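PDB 6H3Z: CCR4-not transcription complex subunit 1 from Chaetomium thermophilum var. thermophilum DSM 1495, which probably acts as a scaffold of the CCR4-NOT complex in mRNA deadenylation and transcriptional repression, the chain here being a C-terminal MIF4G domain. Local coordinates for residues Glu166-Gly171 / Trp204-Glu209; Phe175-Met180 / Ala216-Ala221. One frame throughout, in Å; residues are numbered along the deposited sequence.

Contact 1: residues Glu166-Gly171 / Trp204-Glu209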
ATOM      1  N   GLU A 166      -1.127 -19.377  12.558  1.00101.08           N
ATOM      2  CA  GLU A 166      -1.561 -20.782  12.608  1.00104.08           C
ATOM      3  C   GLU A 166      -0.418 -21.662  12.062  1.00110.66           C
ATOM      4  O   GLU A 166      -0.061 -22.677  12.670  1.00113.50           O
ATOM      5  CB  GLU A 166      -2.829 -20.993  11.739  1.00103.98           C
ATOM      6  CG  GLU A 166      -4.149 -20.578  12.378  1.00115.44           C
ATOM      7  CD  GLU A 166      -5.360 -20.576  11.458  1.00147.20           C
ATOM      8  OE1 GLU A 166      -5.228 -20.978  10.277  1.00143.05           O
ATOM      9  OE2 GLU A 166      -6.444 -20.152  11.923  1.00147.48           O
ATOM     10  N   GLN A 167       0.180 -21.219  10.933  1.00106.04           N
ATOM     11  CA  GLN A 167       1.300 -21.860  10.247  1.00108.24           C
ATOM     12  C   GLN A 167       2.604 -21.718  11.048  1.00114.70           C
ATOM     13  O   GLN A 167       3.634 -22.269  10.643  1.00117.60           O
ATOM     14  CB  GLN A 167       1.483 -21.239   8.854  1.00107.50           C
ATOM     15  CG  GLN A 167       0.459 -21.694   7.817  1.00132.31           C
ATOM     16  CD  GLN A 167       0.468 -20.845   6.561  1.00164.12           C
ATOM     17  OE1 GLN A 167       0.948 -19.698   6.526  1.00160.20           O
ATOM     18  NE2 GLN A 167      -0.094 -21.387   5.494  1.00161.30           N
ATOM     19  N   ARG A 168       2.564 -20.967  12.173  1.00109.55           N
ATOM     20  CA  ARG A 168       3.698 -20.696  13.074  1.00111.26           C
ATOM     21  C   ARG A 168       4.871 -20.053  12.317  1.00115.64           C
ATOM     22  O   ARG A 168       6.037 -20.293  12.638  1.00118.62           O
ATOM     23  CB  ARG A 168       4.122 -21.944  13.900  1.00112.43           C
ATOM     24  CG  ARG A 168       2.990 -22.675  14.647  1.00113.25           C
ATOM     25  CD  ARG A 168       2.373 -21.828  15.739  1.00110.32           C
ATOM     26  NE  ARG A 168       1.511 -22.581  16.641  1.00121.30           N
ATOM     27  CZ  ARG A 168       0.226 -22.312  16.852  1.00142.63           C
ATOM     28  NH1 ARG A 168      -0.363 -21.304  16.217  1.00129.56           N
ATOM     29  NH2 ARG A 168      -0.481 -23.049  17.699  1.00135.51           N
ATOM     30  N   LYS A 169       4.536 -19.228  11.301  1.00109.30           N
ATOM     31  CA  LYS A 169       5.476 -18.499  10.450  1.00108.75           C
ATOM     32  C   LYS A 169       6.331 -17.549  11.313  1.00115.52           C
ATOM     33  O   LYS A 169       5.803 -16.880  12.205  1.00113.84           O
ATOM     34  CB  LYS A 169       4.714 -17.748   9.340  1.00106.46           C
ATOM     35  CG  LYS A 169       5.573 -17.291   8.178  1.00121.97           C
ATOM     36  CD  LYS A 169       4.709 -16.774   7.032  1.00131.67           C
ATOM     37  CE  LYS A 169       5.489 -16.406   5.787  1.00145.35           C
ATOM     38  NZ  LYS A 169       5.860 -17.589   4.949  1.00153.39           N
ATOM     39  N   GLU A 170       7.658 -17.559  11.075  1.00116.04           N
ATOM     40  CA  GLU A 170       8.697 -16.787  11.766  1.00118.07           C
ATOM     41  C   GLU A 170       8.375 -15.286  11.898  1.00119.48           C
ATOM     42  O   GLU A 170       8.257 -14.572  10.891  1.00116.91           O
ATOM     43  CB  GLU A 170      10.048 -17.015  11.059  1.00122.43           C
ATOM     44  CG  GLU A 170      11.268 -16.382  11.712  1.00137.11           C
ATOM     45  CD  GLU A 170      12.386 -16.076  10.731  1.00159.70           C
ATOM     46  OE1 GLU A 170      12.285 -15.045  10.025  1.00150.44           O
ATOM     47  OE2 GLU A 170      13.347 -16.877  10.646  1.00155.38           O
ATOM     48  N   GLY A 171       8.191 -14.860  13.153  1.00116.46           N
ATOM     49  CA  GLY A 171       7.923 -13.477  13.557  1.00114.19           C
ATOM     50  C   GLY A 171       6.579 -12.865  13.203  1.00112.41           C
ATOM     51  O   GLY A 171       6.486 -11.641  13.036  1.00110.98           O
ATOM     52  N   TRP A 204      -2.949 -15.787  20.273  1.00 88.60           N
ATOM     53  CA  TRP A 204      -3.173 -16.234  21.646  1.00 90.78           C
ATOM     54  C   TRP A 204      -2.962 -17.743  21.783  1.00 97.40           C
ATOM     55  O   TRP A 204      -2.337 -18.194  22.741  1.00100.15           O
ATOM     56  CB  TRP A 204      -4.565 -15.842  22.144  1.00 87.95           C
ATOM     57  CG  TRP A 204      -4.630 -15.852  23.640  1.00 92.13           C
ATOM     58  CD1 TRP A 204      -5.085 -16.866  24.436  1.00 97.62           C
ATOM     59  CD2 TRP A 204      -4.057 -14.875  24.521  1.00 93.71           C
ATOM     60  NE1 TRP A 204      -4.897 -16.546  25.764  1.00100.07           N
ATOM     61  CE2 TRP A 204      -4.253 -15.335  25.845  1.00101.11           C
ATOM     62  CE3 TRP A 204      -3.438 -13.625  24.324  1.00 93.97           C
ATOM     63  CZ2 TRP A 204      -3.831 -14.601  26.963  1.00103.08           C
ATOM     64  CZ3 TRP A 204      -3.038 -12.892  25.434  1.00 98.13           C
ATOM     65  CH2 TRP A 204      -3.242 -13.377  26.734  1.00102.28           C
ATOM     66  N   ALA A 205      -3.473 -18.508  20.806  1.00 93.28           N
ATOM     67  CA  ALA A 205      -3.356 -19.955  20.731  1.00 96.17           C
ATOM     68  C   ALA A 205      -1.885 -20.387  20.756  1.00106.58           C
ATOM     69  O   ALA A 205      -1.543 -21.332  21.475  1.00110.65           O
ATOM     70  CB  ALA A 205      -4.031 -20.458  19.464  1.00 94.44           C
ATOM     71  N   TRP A 206      -1.023 -19.675  19.996  1.00103.40           N
ATOM     72  CA  TRP A 206       0.418 -19.909  19.909  1.00107.17           C
ATOM     73  C   TRP A 206       1.087 -19.639  21.265  1.00117.29           C
ATOM     74  O   TRP A 206       1.981 -20.384  21.654  1.00121.95           O
ATOM     75  CB  TRP A 206       1.013 -19.007  18.818  1.00103.64           C
ATOM     76  CG  TRP A 206       2.391 -19.365  18.316  1.00106.85           C
ATOM     77  CD1 TRP A 206       3.247 -20.298  18.827  1.00113.89           C
ATOM     78  CD2 TRP A 206       3.073 -18.761  17.204  1.00105.10           C
ATOM     79  NE1 TRP A 206       4.417 -20.313  18.106  1.00114.34           N
ATOM     80  CE2 TRP A 206       4.338 -19.383  17.100  1.00111.96           C
ATOM     81  CE3 TRP A 206       2.730 -17.767  16.268  1.00102.48           C
ATOM     82  CZ2 TRP A 206       5.262 -19.046  16.099  1.00110.68           C
ATOM     83  CZ3 TRP A 206       3.664 -17.407  15.303  1.00103.53           C
ATOM     84  CH2 TRP A 206       4.914 -18.042  15.226  1.00107.41           C
ATOM     85  N   ILE A 207       0.637 -18.598  21.987  1.00113.97           N
ATOM     86  CA  ILE A 207       1.130 -18.232  23.319  1.00117.92           C
ATOM     87  C   ILE A 207       0.687 -19.290  24.357  1.00128.16           C
ATOM     88  O   ILE A 207       1.449 -19.598  25.272  1.00131.83           O
ATOM     89  CB  ILE A 207       0.690 -16.781  23.662  1.00118.80           C
ATOM     90  CG1 ILE A 207       1.401 -15.781  22.738  1.00117.22           C
ATOM     91  CG2 ILE A 207       0.935 -16.423  25.131  1.00123.16           C
ATOM     92  CD1 ILE A 207       0.758 -14.449  22.644  1.00122.82           C
ATOM     93  N   VAL A 208      -0.528 -19.859  24.192  1.00126.22           N
ATOM     94  CA  VAL A 208      -1.092 -20.913  25.053  1.00130.44           C
ATOM     95  C   VAL A 208      -0.229 -22.191  24.954  1.00142.84           C
ATOM     96  O   VAL A 208       0.181 -22.742  25.983  1.00147.08           O
ATOM     97  CB  VAL A 208      -2.590 -21.144  24.713  1.00131.01           C
ATOM     98  CG1 VAL A 208      -3.063 -22.554  25.060  1.00133.56           C
ATOM     99  CG2 VAL A 208      -3.459 -20.096  25.391  1.00129.33           C
ATOM    100  N   GLU A 209       0.078 -22.607  23.698  1.00140.84           N
ATOM    101  CA  GLU A 209       0.897 -23.762  23.302  1.00144.49           C
ATOM    102  C   GLU A 209       2.343 -23.601  23.825  1.00153.28           C
ATOM    103  O   GLU A 209       2.771 -24.374  24.692  1.00157.35           O
ATOM    104  CB  GLU A 209       0.857 -23.897  21.757  1.00142.61           C
ATOM    105  CG  GLU A 209       1.512 -25.136  21.174  1.00155.02           C
ATOM    106  CD  GLU A 209       1.541 -25.149  19.660  1.00167.95           C
ATOM    107  OE1 GLU A 209       2.263 -24.313  19.068  1.00153.01           O
ATOM    108  OE2 GLU A 209       0.835 -25.992  19.062  1.00160.83           O
TER
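R168 reaches across one face of the W206 indole and ends against the carboxylate of E209. Two hydrogen bonds, to E209 and to L165, hold its polar end. R168 NE bonds to E209 OE1 at 3.1 Å, part of a salt bridge; OE1 is met on its syn side, but from 34° out of the carboxylate plane. NH1 is bonded to the backbone O of L165, in the last turn of helix 154-166. The guanidinium lies flat over W206, planes 12° apart, with R168 CZ 4.4 Å from the centroid of the W206 five-membered ring in an off-centre cation-pi contact. R168 CD makes the closer CH-pi contact, 3.3 Å from that W206 centroid. R168 has positive phi and forms the Schellman motif ending the helix, and its bend at chi2 (-65°) lays the chain over the ring. A leucine in place of W206 would probably cost the guanidinium its flat stack and cation-pi contact, leaving those two bonds to grip it. At the ring's edge, W206 CH2 packs 3.4 Å from K169 O, whose hydrogen bond is with S172 OG. The contact thus ties the turn between helices 154-166 and 172-183 to the end of helix 197-209, with W206 also touching L165, S172 and I173.

Contact 2: residues Phe175-Met180 / Ala216-Ala221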
ATOM      1  N   PHE A 175       4.930  -9.087  13.755  1.00100.36           N
ATOM      2  CA  PHE A 175       4.245  -8.335  12.707  1.00 96.07           C
ATOM      3  C   PHE A 175       2.895  -7.846  13.223  1.00 97.22           C
ATOM      4  O   PHE A 175       2.515  -6.711  12.927  1.00 97.43           O
ATOM      5  CB  PHE A 175       4.062  -9.180  11.433  1.00 96.18           C
ATOM      6  CG  PHE A 175       3.466  -8.425  10.259  1.00 95.26           C
ATOM      7  CD1 PHE A 175       2.090  -8.347  10.086  1.00 96.46           C
ATOM      8  CD2 PHE A 175       4.281  -7.806   9.321  1.00 97.67           C
ATOM      9  CE1 PHE A 175       1.539  -7.643   9.007  1.00 95.21           C
ATOM     10  CE2 PHE A 175       3.727  -7.114   8.233  1.00 98.01           C
ATOM     11  CZ  PHE A 175       2.362  -7.026   8.096  1.00 93.84           C
ATOM     12  N   LEU A 176       2.173  -8.700  13.997  1.00 90.38           N
ATOM     13  CA  LEU A 176       0.864  -8.368  14.555  1.00 86.65           C
ATOM     14  C   LEU A 176       0.946  -7.215  15.545  1.00 91.79           C
ATOM     15  O   LEU A 176       0.197  -6.258  15.370  1.00 89.98           O
ATOM     16  CB  LEU A 176       0.154  -9.596  15.134  1.00 86.10           C
ATOM     17  CG  LEU A 176      -1.228  -9.388  15.757  1.00 88.40           C
ATOM     18  CD1 LEU A 176      -2.219  -8.777  14.790  1.00 84.21           C
ATOM     19  CD2 LEU A 176      -1.762 -10.674  16.297  1.00 92.51           C
ATOM     20  N   GLU A 177       1.876  -7.275  16.538  1.00 91.24           N
ATOM     21  CA  GLU A 177       2.108  -6.209  17.525  1.00 92.91           C
ATOM     22  C   GLU A 177       2.384  -4.899  16.778  1.00 94.92           C
ATOM     23  O   GLU A 177       1.688  -3.898  16.968  1.00 93.07           O
ATOM     24  CB  GLU A 177       3.342  -6.521  18.383  1.00 98.35           C
ATOM     25  CG  GLU A 177       3.211  -7.609  19.427  1.00116.59           C
ATOM     26  CD  GLU A 177       4.413  -7.641  20.361  1.00155.41           C
ATOM     27  OE1 GLU A 177       4.590  -6.661  21.123  1.00160.65           O
ATOM     28  OE2 GLU A 177       5.204  -8.612  20.294  1.00150.51           O
ATOM     29  N   GLN A 178       3.384  -4.950  15.886  1.00 91.84           N
ATOM     30  CA  GLN A 178       3.834  -3.847  15.055  1.00 91.48           C
ATOM     31  C   GLN A 178       2.699  -3.207  14.274  1.00 92.57           C
ATOM     32  O   GLN A 178       2.582  -1.977  14.289  1.00 91.37           O
ATOM     33  CB  GLN A 178       4.988  -4.288  14.142  1.00 93.23           C
ATOM     34  CG  GLN A 178       6.351  -4.277  14.839  1.00 98.51           C
ATOM     35  CD  GLN A 178       7.499  -4.481  13.879  1.00123.19           C
ATOM     36  OE1 GLN A 178       8.202  -3.530  13.516  1.00120.72           O
ATOM     37  NE2 GLN A 178       7.718  -5.724  13.437  1.00116.48           N
ATOM     38  N   LEU A 179       1.832  -4.043  13.652  1.00 88.27           N
ATOM     39  CA  LEU A 179       0.661  -3.575  12.912  1.00 85.85           C
ATOM     40  C   LEU A 179      -0.327  -2.846  13.836  1.00 95.25           C
ATOM     41  O   LEU A 179      -0.866  -1.820  13.436  1.00 94.84           O
ATOM     42  CB  LEU A 179      -0.033  -4.704  12.135  1.00 82.95           C
ATOM     43  CG  LEU A 179      -1.291  -4.259  11.382  1.00 85.00           C
ATOM     44  CD1 LEU A 179      -0.970  -3.234  10.321  1.00 85.20           C
ATOM     45  CD2 LEU A 179      -2.022  -5.412  10.766  1.00 84.47           C
ATOM     46  N   MET A 180      -0.529  -3.356  15.073  1.00 95.75           N
ATOM     47  CA  MET A 180      -1.441  -2.789  16.063  1.00 96.96           C
ATOM     48  C   MET A 180      -0.956  -1.459  16.592  1.00103.69           C
ATOM     49  O   MET A 180      -1.767  -0.565  16.781  1.00102.78           O
ATOM     50  CB  MET A 180      -1.648  -3.751  17.218  1.00101.50           C
ATOM     51  CG  MET A 180      -2.251  -5.060  16.814  1.00104.60           C
ATOM     52  SD  MET A 180      -2.692  -6.091  18.233  1.00112.01           S
ATOM     53  CE  MET A 180      -1.245  -5.843  19.354  1.00112.26           C
ATOM     54  N   ALA A 216       5.886 -13.206  22.580  1.00142.39           N
ATOM     55  CA  ALA A 216       4.740 -13.698  23.368  1.00141.19           C
ATOM     56  C   ALA A 216       4.508 -12.909  24.640  1.00145.51           C
ATOM     57  O   ALA A 216       3.358 -12.702  25.018  1.00143.66           O
ATOM     58  CB  ALA A 216       4.916 -15.169  23.707  1.00144.72           C
ATOM     59  N   GLN A 217       5.593 -12.488  25.306  1.00144.58           N
ATOM     60  CA  GLN A 217       5.524 -11.711  26.538  1.00146.47           C
ATOM     61  C   GLN A 217       5.002 -10.297  26.276  1.00144.16           C
ATOM     62  O   GLN A 217       4.044  -9.876  26.931  1.00142.88           O
ATOM     63  CB  GLN A 217       6.891 -11.696  27.257  1.00153.70           C
ATOM     64  CG  GLN A 217       7.278 -12.995  27.977  1.00173.22           C
ATOM     65  CD  GLN A 217       6.118 -13.754  28.597  1.00192.23           C
ATOM     66  OE1 GLN A 217       5.479 -13.307  29.562  1.00188.15           O
ATOM     67  NE2 GLN A 217       5.795 -14.895  28.007  1.00182.38           N
ATOM     68  N   ARG A 218       5.606  -9.597  25.285  1.00136.40           N
ATOM     69  CA  ARG A 218       5.240  -8.242  24.875  1.00132.44           C
ATOM     70  C   ARG A 218       3.761  -8.197  24.493  1.00129.97           C
ATOM     71  O   ARG A 218       3.022  -7.395  25.063  1.00129.57           O
ATOM     72  CB  ARG A 218       6.119  -7.768  23.696  1.00130.63           C
ATOM     73  CG  ARG A 218       7.413  -7.064  24.079  1.00143.90           C
ATOM     74  CD  ARG A 218       7.243  -5.573  24.343  1.00155.94           C
ATOM     75  NE  ARG A 218       8.537  -4.886  24.462  1.00171.53           N
ATOM     76  CZ  ARG A 218       9.173  -4.642  25.608  1.00186.92           C
ATOM     77  NH1 ARG A 218       8.642  -5.021  26.767  1.00176.68           N
ATOM     78  NH2 ARG A 218      10.341  -4.011  25.604  1.00170.91           N
ATOM     79  N   PHE A 219       3.328  -9.106  23.576  1.00121.33           N
ATOM     80  CA  PHE A 219       1.956  -9.244  23.082  1.00115.87           C
ATOM     81  C   PHE A 219       0.972  -9.580  24.190  1.00118.41           C
ATOM     82  O   PHE A 219      -0.035  -8.882  24.292  1.00115.32           O
ATOM     83  CB  PHE A 219       1.877 -10.263  21.939  1.00115.18           C
ATOM     84  CG  PHE A 219       0.533 -10.371  21.260  1.00112.84           C
ATOM     85  CD1 PHE A 219       0.123  -9.416  20.339  1.00112.51           C
ATOM     86  CD2 PHE A 219      -0.304 -11.450  21.508  1.00114.96           C
ATOM     87  CE1 PHE A 219      -1.115  -9.523  19.706  1.00110.32           C
ATOM     88  CE2 PHE A 219      -1.535 -11.564  20.867  1.00114.40           C
ATOM     89  CZ  PHE A 219      -1.933 -10.598  19.971  1.00109.47           C
ATOM     90  N   LYS A 220       1.265 -10.602  25.047  1.00117.55           N
ATOM     91  CA  LYS A 220       0.406 -10.978  26.195  1.00118.55           C
ATOM     92  C   LYS A 220       0.009  -9.715  26.959  1.00124.09           C
ATOM     93  O   LYS A 220      -1.173  -9.524  27.253  1.00121.24           O
ATOM     94  CB  LYS A 220       1.105 -11.974  27.151  1.00123.97           C
ATOM     95  CG  LYS A 220       0.406 -13.324  27.234  1.00122.63           C
ATOM     96  CD  LYS A 220       0.587 -14.019  28.588  1.00132.46           C
ATOM     97  CE  LYS A 220      -0.237 -15.292  28.702  1.00131.97           C
ATOM     98  NZ  LYS A 220      -0.416 -15.733  30.112  1.00138.34           N
ATOM     99  N   ALA A 221       1.004  -8.820  27.196  1.00124.82           N
ATOM    100  CA  ALA A 221       0.830  -7.542  27.875  1.00126.52           C
ATOM    101  C   ALA A 221      -0.064  -6.595  27.068  1.00127.27           C
ATOM    102  O   ALA A 221      -1.046  -6.128  27.645  1.00127.84           O
ATOM    103  CB  ALA A 221       2.174  -6.899  28.167  1.00130.70           C
TER
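F219 of helix 214-225 packs its ring against L176, E177 and M180, three residues of helix 172-183. The helix segments run in broadly the same direction, 40° apart, with their axes 10.4 Å from each other at closest approach; E177 and F219 have the nearest CA atoms. This is plain helix-to-helix packing within the all-helical MIF4G-like domain.

The apolar contacts gather at one corner of the ring. CE1 of F219 is met by the L176 methyl CD2 at 3.7 Å, and that methyl also reaches CZ. M180 brings its terminal methyl to the same corner, CE lying 3.7 Å from F219 CE1. Its bend at chi3 (-41°) turns this methyl to the ring, and both methyls approach obliquely. A Met-aromatic contact accompanies them: M180 SD stands at the ring's edge, 5.4 Å from the F219 centroid and 75° off the normal.

E177 adds a different kind of packing. Its aliphatic CG sits near the ring plane, 3.7 Å from F219 CD1, while the extended chain carries the carboxylate on to the start of the R218 side chain. There E177 OE1 lies 3.2 Å from R218 CB, a contact that is not a hydrogen bond. The charged end of R218 leads away, leaving its NE 5.5 Å from E177 OE1, which is not a salt bridge.

Beyond the two segments, A203 and I207 of helix 197-209 also touch F219, and F193 touches M180. The chemistry is therefore chiefly dispersion and shape: methyl, sulfur and aliphatic carbon meet along one side of the phenyl ring, whereas the opposite charges of E177 and R218 could add only a longer-range attraction.

The centres of contacts 1 and 2 lie about 12 Å apart, in the C-terminal part of an all-helical chain and on the same side of its centre. Their segments alternate in sequence: 166-171, 175-180, 204-209, 216-221. Contact 1 lies at the surface, where the turn before helix 172-183 meets helix 197-209; contact 2 is buried, between helices 172-183 and 214-225. Helix 197-209 joins them directly, as I207 CD1 packs 3.4 Å from F219 CD2 and W204 CH2 lies 3.7 Å from K220 CG. The three successive helices 172-183, 197-209 and 214-225 thus pack together, consistent with the helical-repeat build of a MIF4G domain.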